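Local coordinates for iron-regulated outer membrane protein (Neisseria meningitidis, PDB 4B7O) that probably carries iron or iron-siderophore complexes across the meningococcal outer membrane as a TonB-dependent transporter, at residues His264-Ile278 with Pro302-Thr316. Residues are numbered along the deposited sequence; the frame is centred on the assembly and turned at random.
Sequences HRIVLSHMEDQHRGI and PYRETTQSNTNLAYT. Unlike the reference sequence in segment 264-278: E272 (reference Lys). Unlike the reference sequence in segment 302-316: P302 (reference Ser).
N310 O takes two bonds. M271 N donates to it at 2.9 Å. A water donates to it as well, at 3.0 Å. The same water also lies very close to S269 OG, 2.5 Å away, and links the two strands on the face that also carries M271 and N312.

Backbone pairing runs antiparallel from R265–T316 to I278–Y303, and on the other face the non-hydrogen-bonded pairs add side-chain links. Q274, extended with CG anti to its N (chi1 178°), brings NE2 to T307 OG1 at 2.7 Å; the bond is nearly straight (176°) and lies in the amide plane. S309 OG gives its proton to E272 OE2 at 2.7 Å, from well above the carboxylate plane, while H270 ND1 meets T311 OG1 at the ring edge. E305 OE2 lies over one face of the R276 guanidinium, a long, charge-only salt bridge, and also receives a hydrogen bond, modelled very short, from Y303 OH. Back toward the start of strand 264-276, L268 CD1 packs on L313 CD1 at 3.8 Å.

These are two successive antiparallel strands of the transporter barrel, joined by a long loop and flanked by strands 246-259 and 323-339; M271 touches L143, the H275 ring meets F137, and D273 OD2 makes a weak hydrogen bond to D140 N, all in the plug.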
loop_
_atom_site.group_PDB
_atom_site.type_symbol
_atom_site.label_atom_id
_atom_site.label_comp_id
_atom_site.label_asym_id
_atom_site.label_seq_id
_atom_site.Cartn_x
_atom_site.Cartn_y
_atom_site.Cartn_z
ATOM N N HIS A 264 21.593 -19.048 10.968
ATOM C CA HIS A 264 21.823 -17.872 10.134
ATOM C C HIS A 264 21.247 -18.078 8.808
ATOM O O HIS A 264 21.246 -19.192 8.256
ATOM C CB HIS A 264 23.277 -17.604 9.950
ATOM C CG HIS A 264 23.985 -17.262 11.203
ATOM N ND1 HIS A 264 24.258 -18.190 12.156
ATOM C CD2 HIS A 264 24.500 -16.046 11.661
ATOM C CE1 HIS A 264 24.920 -17.594 13.177
ATOM N NE2 HIS A 264 25.069 -16.280 12.871
ATOM N N ARG A 265 20.746 -16.990 8.257
ATOM C CA ARG A 265 20.133 -17.099 6.963
ATOM C C ARG A 265 20.422 -15.838 6.154
ATOM O O ARG A 265 20.354 -14.747 6.700
ATOM C CB ARG A 265 18.643 -17.321 7.161
ATOM C CG ARG A 265 17.926 -17.728 5.904
ATOM C CD ARG A 265 16.426 -17.566 6.087
ATOM N NE ARG A 265 15.695 -17.755 4.839
ATOM C CZ ARG A 265 16.026 -18.615 3.864
ATOM N NH1 ARG A 265 17.091 -19.406 3.943
ATOM N NH2 ARG A 265 15.271 -18.692 2.784
ATOM N N ILE A 266 20.783 -16.014 4.885
ATOM C CA ILE A 266 20.984 -14.909 3.946
ATOM C C ILE A 266 20.099 -15.184 2.732
ATOM O O ILE A 266 20.055 -16.298 2.181
ATOM C CB ILE A 266 22.457 -14.848 3.437
ATOM C CG1 ILE A 266 23.404 -14.875 4.595
ATOM C CG2 ILE A 266 22.785 -13.528 2.757
ATOM C CD1 ILE A 266 23.618 -13.479 5.133
ATOM N N VAL A 267 19.399 -14.159 2.309
ATOM C CA VAL A 267 18.523 -14.256 1.168
ATOM C C VAL A 267 18.797 -13.062 0.286
ATOM O O VAL A 267 18.769 -11.866 0.750
ATOM C CB VAL A 267 17.059 -14.118 1.617
ATOM C CG1 VAL A 267 16.159 -14.159 0.410
ATOM C CG2 VAL A 267 16.685 -15.207 2.624
ATOM N N LEU A 268 19.051 -13.378 -0.983
ATOM C CA LEU A 268 19.239 -12.348 -1.972
ATOM C C LEU A 268 18.128 -12.431 -2.975
ATOM O O LEU A 268 17.831 -13.509 -3.530
ATOM C CB LEU A 268 20.558 -12.564 -2.704
ATOM C CG LEU A 268 20.787 -11.503 -3.782
ATOM C CD1 LEU A 268 20.963 -10.158 -3.128
ATOM C CD2 LEU A 268 22.053 -11.816 -4.540
ATOM N N SER A 269 17.510 -11.308 -3.263
ATOM C CA SER A 269 16.462 -11.441 -4.147
ATOM C C SER A 269 16.316 -10.299 -5.122
ATOM O O SER A 269 16.595 -9.089 -4.797
ATOM C CB SER A 269 15.172 -11.616 -3.318
ATOM O OG SER A 269 14.746 -10.355 -2.885
ATOM N N HIS A 270 15.773 -10.684 -6.280
ATOM C CA HIS A 270 15.382 -9.690 -7.286
ATOM C C HIS A 270 14.002 -9.808 -7.845
ATOM O O HIS A 270 13.566 -10.871 -8.285
ATOM C CB HIS A 270 16.388 -9.589 -8.420
ATOM C CG HIS A 270 16.046 -8.511 -9.358
ATOM N ND1 HIS A 270 16.298 -7.208 -9.086
ATOM C CD2 HIS A 270 15.351 -8.540 -10.571
ATOM C CE1 HIS A 270 15.821 -6.454 -10.073
ATOM N NE2 HIS A 270 15.243 -7.278 -10.991
ATOM N N MET A 271 13.304 -8.692 -7.860
ATOM C CA MET A 271 11.919 -8.704 -8.254
ATOM C C MET A 271 11.586 -7.565 -9.224
ATOM O O MET A 271 12.026 -6.437 -8.987
ATOM C CB MET A 271 11.070 -8.577 -6.998
ATOM C CG MET A 271 9.692 -8.029 -7.204
ATOM S SD MET A 271 8.834 -8.156 -5.601
ATOM C CE MET A 271 8.056 -6.521 -5.609
ATOM N N GLU A 272 10.788 -7.859 -10.265
ATOM C CA GLU A 272 10.185 -6.818 -11.104
ATOM C C GLU A 272 8.705 -6.994 -11.265
ATOM O O GLU A 272 8.239 -8.122 -11.444
ATOM C CB GLU A 272 10.735 -6.845 -12.513
ATOM C CG GLU A 272 12.218 -6.571 -12.547
ATOM C CD GLU A 272 12.640 -5.623 -13.661
ATOM O OE1 GLU A 272 12.010 -5.605 -14.781
ATOM O OE2 GLU A 272 13.639 -4.916 -13.380
ATOM N N ASP A 273 7.987 -5.886 -11.280
ATOM C CA ASP A 273 6.550 -5.874 -11.427
ATOM C C ASP A 273 6.282 -4.774 -12.448
ATOM O O ASP A 273 6.637 -3.623 -12.222
ATOM C CB ASP A 273 5.920 -5.515 -10.092
ATOM C CG ASP A 273 4.446 -5.862 -10.013
ATOM O OD1 ASP A 273 3.715 -5.828 -11.023
ATOM O OD2 ASP A 273 3.994 -6.170 -8.898
ATOM N N GLN A 274 5.676 -5.109 -13.564
ATOM C CA GLN A 274 5.584 -4.157 -14.639
ATOM C C GLN A 274 4.209 -4.084 -15.268
ATOM O O GLN A 274 3.613 -5.116 -15.538
ATOM C CB GLN A 274 6.603 -4.479 -15.699
ATOM C CG GLN A 274 6.519 -3.530 -16.872
ATOM C CD GLN A 274 7.729 -3.676 -17.782
ATOM O OE1 GLN A 274 7.756 -4.525 -18.644
ATOM N NE2 GLN A 274 8.715 -2.855 -17.580
ATOM N N HIS A 275 3.674 -2.884 -15.412
ATOM C CA HIS A 275 2.407 -2.686 -16.111
ATOM C C HIS A 275 2.672 -2.026 -17.435
ATOM O O HIS A 275 3.396 -1.037 -17.484
ATOM C CB HIS A 275 1.511 -1.721 -15.358
ATOM C CG HIS A 275 1.137 -2.190 -14.000
ATOM N ND1 HIS A 275 0.282 -1.521 -13.235
ATOM C CD2 HIS A 275 1.532 -3.312 -13.269
ATOM C CE1 HIS A 275 0.123 -2.153 -12.082
ATOM N NE2 HIS A 275 0.892 -3.249 -12.097
ATOM N N ARG A 276 2.060 -2.534 -18.504
ATOM C CA ARG A 276 2.193 -1.884 -19.792
ATOM C C ARG A 276 0.874 -1.798 -20.537
ATOM O O ARG A 276 0.063 -2.709 -20.507
ATOM C CB ARG A 276 3.307 -2.521 -20.619
ATOM C CG ARG A 276 3.165 -3.997 -20.820
ATOM C CD ARG A 276 4.423 -4.750 -20.445
ATOM N NE ARG A 276 5.185 -5.030 -21.649
ATOM C CZ ARG A 276 6.404 -5.552 -21.660
ATOM N NH1 ARG A 276 6.997 -5.906 -20.526
ATOM N NH2 ARG A 276 7.018 -5.745 -22.815
ATOM N N GLY A 277 0.635 -0.675 -21.179
ATOM C CA GLY A 277 -0.541 -0.517 -22.006
ATOM C C GLY A 277 -0.764 0.909 -22.446
ATOM O O GLY A 277 0.083 1.766 -22.227
ATOM N N ILE A 278 -1.899 1.149 -23.105
ATOM C CA ILE A 278 -2.281 2.470 -23.554
ATOM C C ILE A 278 -3.072 3.095 -22.406
ATOM O O ILE A 278 -4.174 2.690 -22.127
ATOM C CB ILE A 278 -3.163 2.390 -24.851
ATOM C CG1 ILE A 278 -2.486 1.550 -25.949
ATOM C CG2 ILE A 278 -3.542 3.767 -25.384
ATOM C CD1 ILE A 278 -0.988 1.617 -25.873
ATOM N N PRO A 302 -1.068 7.082 -25.729
ATOM C CA PRO A 302 0.368 6.688 -25.804
ATOM C C PRO A 302 0.618 5.436 -24.997
ATOM O O PRO A 302 -0.099 5.169 -24.029
ATOM C CB PRO A 302 1.114 7.881 -25.166
ATOM C CG PRO A 302 0.115 8.431 -24.203
ATOM C CD PRO A 302 -1.223 8.323 -24.952
ATOM N N TYR A 303 1.625 4.672 -25.389
ATOM C CA TYR A 303 1.945 3.434 -24.730
ATOM C C TYR A 303 2.817 3.769 -23.501
ATOM O O TYR A 303 3.733 4.567 -23.608
ATOM C CB TYR A 303 2.717 2.557 -25.710
ATOM C CG TYR A 303 3.320 1.323 -25.091
ATOM C CD1 TYR A 303 2.519 0.207 -24.764
ATOM C CD2 TYR A 303 4.668 1.269 -24.822
ATOM C CE1 TYR A 303 3.083 -0.945 -24.195
ATOM C CE2 TYR A 303 5.238 0.133 -24.250
ATOM C CZ TYR A 303 4.444 -0.958 -23.939
ATOM O OH TYR A 303 5.043 -2.063 -23.355
ATOM N N ARG A 304 2.517 3.165 -22.354
ATOM C CA ARG A 304 3.242 3.463 -21.138
ATOM C C ARG A 304 3.771 2.198 -20.496
ATOM O O ARG A 304 3.149 1.163 -20.618
ATOM C CB ARG A 304 2.318 4.178 -20.159
ATOM C CG ARG A 304 3.017 4.576 -18.847
ATOM C CD ARG A 304 2.129 5.477 -18.027
ATOM N NE ARG A 304 1.676 6.599 -18.836
ATOM C CZ ARG A 304 0.522 7.242 -18.669
ATOM N NH1 ARG A 304 -0.302 6.901 -17.692
ATOM N NH2 ARG A 304 0.183 8.209 -19.507
ATOM N N GLU A 305 4.907 2.264 -19.811
ATOM C CA GLU A 305 5.322 1.153 -18.967
ATOM C C GLU A 305 5.729 1.650 -17.606
ATOM O O GLU A 305 6.651 2.458 -17.488
ATOM C CB GLU A 305 6.481 0.384 -19.565
ATOM C CG GLU A 305 6.159 -0.417 -20.821
ATOM C CD GLU A 305 7.402 -1.074 -21.419
ATOM O OE1 GLU A 305 8.500 -0.758 -20.936
ATOM O OE2 GLU A 305 7.287 -1.910 -22.355
ATOM N N THR A 306 5.040 1.142 -16.586
ATOM C CA THR A 306 5.324 1.454 -15.201
ATOM C C THR A 306 5.868 0.218 -14.461
ATOM O O THR A 306 5.259 -0.863 -14.449
ATOM C CB THR A 306 4.086 2.031 -14.506
ATOM O OG1 THR A 306 3.539 3.042 -15.349
ATOM C CG2 THR A 306 4.487 2.695 -13.166
ATOM N N THR A 307 7.019 0.392 -13.841
ATOM C CA THR A 307 7.764 -0.723 -13.296
ATOM C C THR A 307 8.214 -0.438 -11.868
ATOM O O THR A 307 8.651 0.658 -11.564
ATOM C CB THR A 307 9.010 -0.977 -14.146
ATOM O OG1 THR A 307 8.608 -1.053 -15.521
ATOM C CG2 THR A 307 9.695 -2.270 -13.722
ATOM N N GLN A 308 8.082 -1.429 -11.002
ATOM C CA GLN A 308 8.675 -1.390 -9.680
ATOM C C GLN A 308 9.643 -2.547 -9.630
ATOM O O GLN A 308 9.278 -3.688 -9.962
ATOM C CB GLN A 308 7.592 -1.558 -8.603
ATOM C CG GLN A 308 8.105 -1.321 -7.182
ATOM C CD GLN A 308 6.988 -1.258 -6.148
ATOM O OE1 GLN A 308 6.540 -0.182 -5.776
ATOM N NE2 GLN A 308 6.507 -2.422 -5.709
ATOM N N SER A 309 10.866 -2.273 -9.216
ATOM C CA SER A 309 11.915 -3.292 -9.112
ATOM C C SER A 309 12.519 -3.252 -7.761
ATOM O O SER A 309 12.643 -2.194 -7.178
ATOM C CB SER A 309 13.045 -3.019 -10.101
ATOM O OG SER A 309 12.594 -3.516 -11.324
ATOM N N ASN A 310 12.974 -4.399 -7.294
ATOM C CA ASN A 310 13.518 -4.502 -5.956
ATOM C C ASN A 310 14.687 -5.467 -5.917
ATOM O O ASN A 310 14.542 -6.640 -6.279
ATOM C CB ASN A 310 12.408 -4.998 -5.014
ATOM C CG ASN A 310 12.684 -4.657 -3.563
ATOM O OD1 ASN A 310 13.593 -3.860 -3.255
ATOM N ND2 ASN A 310 11.897 -5.244 -2.650
ATOM N N THR A 311 15.838 -5.003 -5.465
ATOM C CA THR A 311 16.923 -5.916 -5.153
ATOM C C THR A 311 17.168 -5.932 -3.660
ATOM O O THR A 311 17.425 -4.891 -3.031
ATOM C CB THR A 311 18.211 -5.482 -5.871
ATOM O OG1 THR A 311 17.878 -5.339 -7.241
ATOM C CG2 THR A 311 19.268 -6.527 -5.746
ATOM N N ASN A 312 17.084 -7.102 -3.069
ATOM C CA ASN A 312 16.995 -7.129 -1.616
ATOM C C ASN A 312 17.942 -8.128 -1.076
ATOM O O ASN A 312 18.017 -9.279 -1.568
ATOM C CB ASN A 312 15.584 -7.457 -1.116
ATOM C CG ASN A 312 15.383 -7.033 0.377
ATOM O OD1 ASN A 312 14.966 -5.920 0.686
ATOM N ND2 ASN A 312 15.726 -7.900 1.277
ATOM N N LEU A 313 18.669 -7.694 -0.055
ATOM C CA LEU A 313 19.469 -8.627 0.681
ATOM C C LEU A 313 19.014 -8.643 2.105
ATOM O O LEU A 313 18.944 -7.600 2.723
ATOM C CB LEU A 313 20.914 -8.184 0.617
ATOM C CG LEU A 313 21.979 -9.084 1.234
ATOM C CD1 LEU A 313 22.106 -10.415 0.507
ATOM C CD2 LEU A 313 23.304 -8.357 1.124
ATOM N N ALA A 314 18.723 -9.815 2.638
ATOM C CA ALA A 314 18.200 -9.883 4.029
ATOM C C ALA A 314 18.950 -10.907 4.792
ATOM O O ALA A 314 19.232 -11.986 4.263
ATOM C CB ALA A 314 16.713 -10.210 4.082
ATOM N N TYR A 315 19.322 -10.530 6.018
ATOM C CA TYR A 315 20.051 -11.430 6.896
ATOM C C TYR A 315 19.276 -11.633 8.171
ATOM O O TYR A 315 18.834 -10.632 8.764
ATOM C CB TYR A 315 21.414 -10.814 7.275
ATOM C CG TYR A 315 22.085 -11.518 8.445
ATOM C CD1 TYR A 315 22.458 -12.857 8.352
ATOM C CD2 TYR A 315 22.332 -10.846 9.656
ATOM C CE1 TYR A 315 23.062 -13.512 9.413
ATOM C CE2 TYR A 315 22.959 -11.486 10.720
ATOM C CZ TYR A 315 23.308 -12.820 10.595
ATOM O OH TYR A 315 23.900 -13.495 11.647
ATOM N N THR A 316 19.137 -12.899 8.584
ATOM C CA THR A 316 18.676 -13.264 9.962
ATOM C C THR A 316 19.636 -14.126 10.793
ATOM O O THR A 316 19.796 -15.310 10.528
ATOM C CB THR A 316 17.341 -14.012 9.968
ATOM O OG1 THR A 316 16.369 -13.261 9.243
ATOM C CG2 THR A 316 16.803 -14.235 11.455
HETATM O O HOH W 1 13.525 -8.667 -4.322
#